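Local coordinates for protein fuculose-1-phosphate aldolase (Thermus thermophilus, PDB 2FK5) that belongs to the class II aldolase/adducin family, with an alpha/beta fold built round a mixed beta sheet, in an assembly of eight chains, at residues 71-76 against 134-139. Residues are numbered along the deposited sequence; the frame is centred on the assembly and turned at random.
Sequences SVVHRE and LSVAEA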
loop_
_atom_site.group_PDB
_atom_site.type_symbol
_atom_site.label_atom_id
_atom_site.label_comp_id
_atom_site.label_asym_id
_atom_site.label_seq_id
_atom_site.Cartn_x
_atom_site.Cartn_y
_atom_site.Cartn_z
ATOM N N SER A 71 -19.774 -16.726 13.765
ATOM C CA SER A 71 -19.202 -18.019 14.098
ATOM C C SER A 71 -20.209 -19.155 14.005
ATOM O O SER A 71 -19.840 -20.268 13.659
ATOM C CB SER A 71 -18.573 -17.983 15.491
ATOM O OG SER A 71 -17.412 -17.173 15.488
ATOM N N VAL A 72 -21.479 -18.875 14.288
ATOM C CA VAL A 72 -22.508 -19.915 14.216
ATOM C C VAL A 72 -22.610 -20.450 12.796
ATOM O O VAL A 72 -22.821 -21.642 12.575
ATOM C CB VAL A 72 -23.912 -19.382 14.594
ATOM C CG1 VAL A 72 -24.699 -20.472 15.304
ATOM N N VAL A 73 -22.476 -19.552 11.827
ATOM C CA VAL A 73 -22.557 -19.938 10.432
ATOM C C VAL A 73 -21.337 -20.745 10.023
ATOM O O VAL A 73 -21.460 -21.769 9.361
ATOM C CB VAL A 73 -22.657 -18.704 9.519
ATOM C CG1 VAL A 73 -22.789 -19.148 8.070
ATOM C CG2 VAL A 73 -23.840 -17.832 9.947
ATOM N N HIS A 74 -20.153 -20.277 10.408
ATOM C CA HIS A 74 -18.933 -20.994 10.069
ATOM C C HIS A 74 -19.001 -22.397 10.671
ATOM O O HIS A 74 -18.718 -23.388 10.001
ATOM C CB HIS A 74 -17.716 -20.261 10.629
ATOM C CG HIS A 74 -17.381 -18.995 9.900
ATOM N ND1 HIS A 74 -16.205 -18.833 9.201
ATOM C CD2 HIS A 74 -18.055 -17.827 9.782
ATOM C CE1 HIS A 74 -16.168 -17.619 8.682
ATOM N NE2 HIS A 74 -17.280 -16.987 9.019
ATOM N N ARG A 75 -19.378 -22.465 11.937
ATOM C CA ARG A 75 -19.463 -23.753 12.617
ATOM C C ARG A 75 -20.382 -24.731 11.887
ATOM O O ARG A 75 -20.031 -25.895 11.674
ATOM C CB ARG A 75 -19.957 -23.563 14.052
ATOM C CG ARG A 75 -19.992 -24.871 14.846
ATOM C CD ARG A 75 -20.464 -24.638 16.258
ATOM N NE ARG A 75 -21.846 -24.179 16.286
ATOM C CZ ARG A 75 -22.527 -23.947 17.402
ATOM N NH1 ARG A 75 -21.944 -24.137 18.580
ATOM N NH2 ARG A 75 -23.785 -23.528 17.341
ATOM N N GLU A 76 -21.556 -24.253 11.485
ATOM C CA GLU A 76 -22.515 -25.107 10.795
ATOM C C GLU A 76 -21.961 -25.573 9.456
ATOM O O GLU A 76 -22.168 -26.714 9.057
ATOM C CB GLU A 76 -23.839 -24.358 10.602
ATOM C CG GLU A 76 -25.045 -25.265 10.400
ATOM C CD GLU A 76 -25.261 -26.218 11.568
ATOM O OE1 GLU A 76 -25.117 -25.778 12.728
ATOM O OE2 GLU A 76 -25.579 -27.402 11.326
ATOM N N LEU A 134 -28.021 -22.466 8.796
ATOM C CA LEU A 134 -28.503 -23.670 8.133
ATOM C C LEU A 134 -28.565 -23.534 6.612
ATOM O O LEU A 134 -28.084 -24.406 5.885
ATOM C CB LEU A 134 -29.881 -24.045 8.686
ATOM C CG LEU A 134 -30.454 -25.386 8.236
ATOM C CD1 LEU A 134 -29.482 -26.504 8.581
ATOM C CD2 LEU A 134 -31.792 -25.613 8.920
ATOM N N SER A 135 -29.154 -22.439 6.129
ATOM C CA SER A 135 -29.267 -22.203 4.685
ATOM C C SER A 135 -27.897 -22.170 4.008
ATOM O O SER A 135 -27.674 -22.820 2.985
ATOM C CB SER A 135 -29.977 -20.871 4.417
ATOM O OG SER A 135 -31.272 -20.870 4.990
ATOM N N VAL A 136 -26.992 -21.390 4.584
ATOM C CA VAL A 136 -25.640 -21.259 4.055
ATOM C C VAL A 136 -24.926 -22.607 4.034
ATOM O O VAL A 136 -24.358 -22.995 3.015
ATOM C CB VAL A 136 -24.816 -20.261 4.905
ATOM C CG1 VAL A 136 -23.356 -20.282 4.479
ATOM C CG2 VAL A 136 -25.395 -18.855 4.757
ATOM N N ALA A 137 -24.951 -23.320 5.158
ATOM C CA ALA A 137 -24.285 -24.620 5.225
ATOM C C ALA A 137 -24.858 -25.579 4.187
ATOM O O ALA A 137 -24.115 -26.224 3.443
ATOM C CB ALA A 137 -24.416 -25.211 6.630
ATOM N N GLU A 138 -26.183 -25.681 4.122
ATOM C CA GLU A 138 -26.777 -26.578 3.141
ATOM C C GLU A 138 -26.375 -26.172 1.733
ATOM O O GLU A 138 -26.072 -27.015 0.900
ATOM C CB GLU A 138 -28.300 -26.597 3.274
ATOM C CG GLU A 138 -28.788 -27.457 4.436
ATOM C CD GLU A 138 -28.272 -28.884 4.352
ATOM O OE1 GLU A 138 -28.367 -29.489 3.263
ATOM O OE2 GLU A 138 -27.773 -29.405 5.371
ATOM N N ALA A 139 -26.352 -24.872 1.468
ATOM C CA ALA A 139 -25.974 -24.393 0.147
ATOM C C ALA A 139 -24.532 -24.752 -0.193
ATOM O O ALA A 139 -24.239 -25.199 -1.298
ATOM C CB ALA A 139 -26.163 -22.881 0.068
#
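Val73 lays its CG1 methyl over the CG1 and CB of Val136, with 3.8 Å between the two CG1 atoms and the side chains crossing at about a right angle. In both valines CG1 stands anti to the backbone N (chi1 -178° and 172°), and each meets the other with that same branch. Valine suits the place because a short beta-branched side chain can bring a methyl against its partner close to the backbone. Nearly a turn on from Val73 comes Glu76, and it meets Ala137, the residue next to Val136: the Ala137 CB reaches the Glu76 carbonyl O at 3.6 Å, a van der Waals contact. A methyl suits this place, since the two CA atoms of Glu76 and Ala137 are only 5.9 Å apart. The same methyl lies 3.8 Å from Glu76 CG, so the glutamate contributes its aliphatic part to the packing. Its chain then bends at chi2, and the carboxylate of this buried residue is held by salt bridges to Arg79 and Arg80. Arg80 also pairs with Glu138, placing one cation between acids from both helices and probably easing their mutual repulsion. No hydrogen bond joins the two segments, whose axes approach to 8.6 Å at a crossing angle of -32°. Here helices 71-80 and 130-142 lie side by side, their segments running in roughly the same direction, the first touching strand 36-40 through His74 and the second strand 118-121 through Val136.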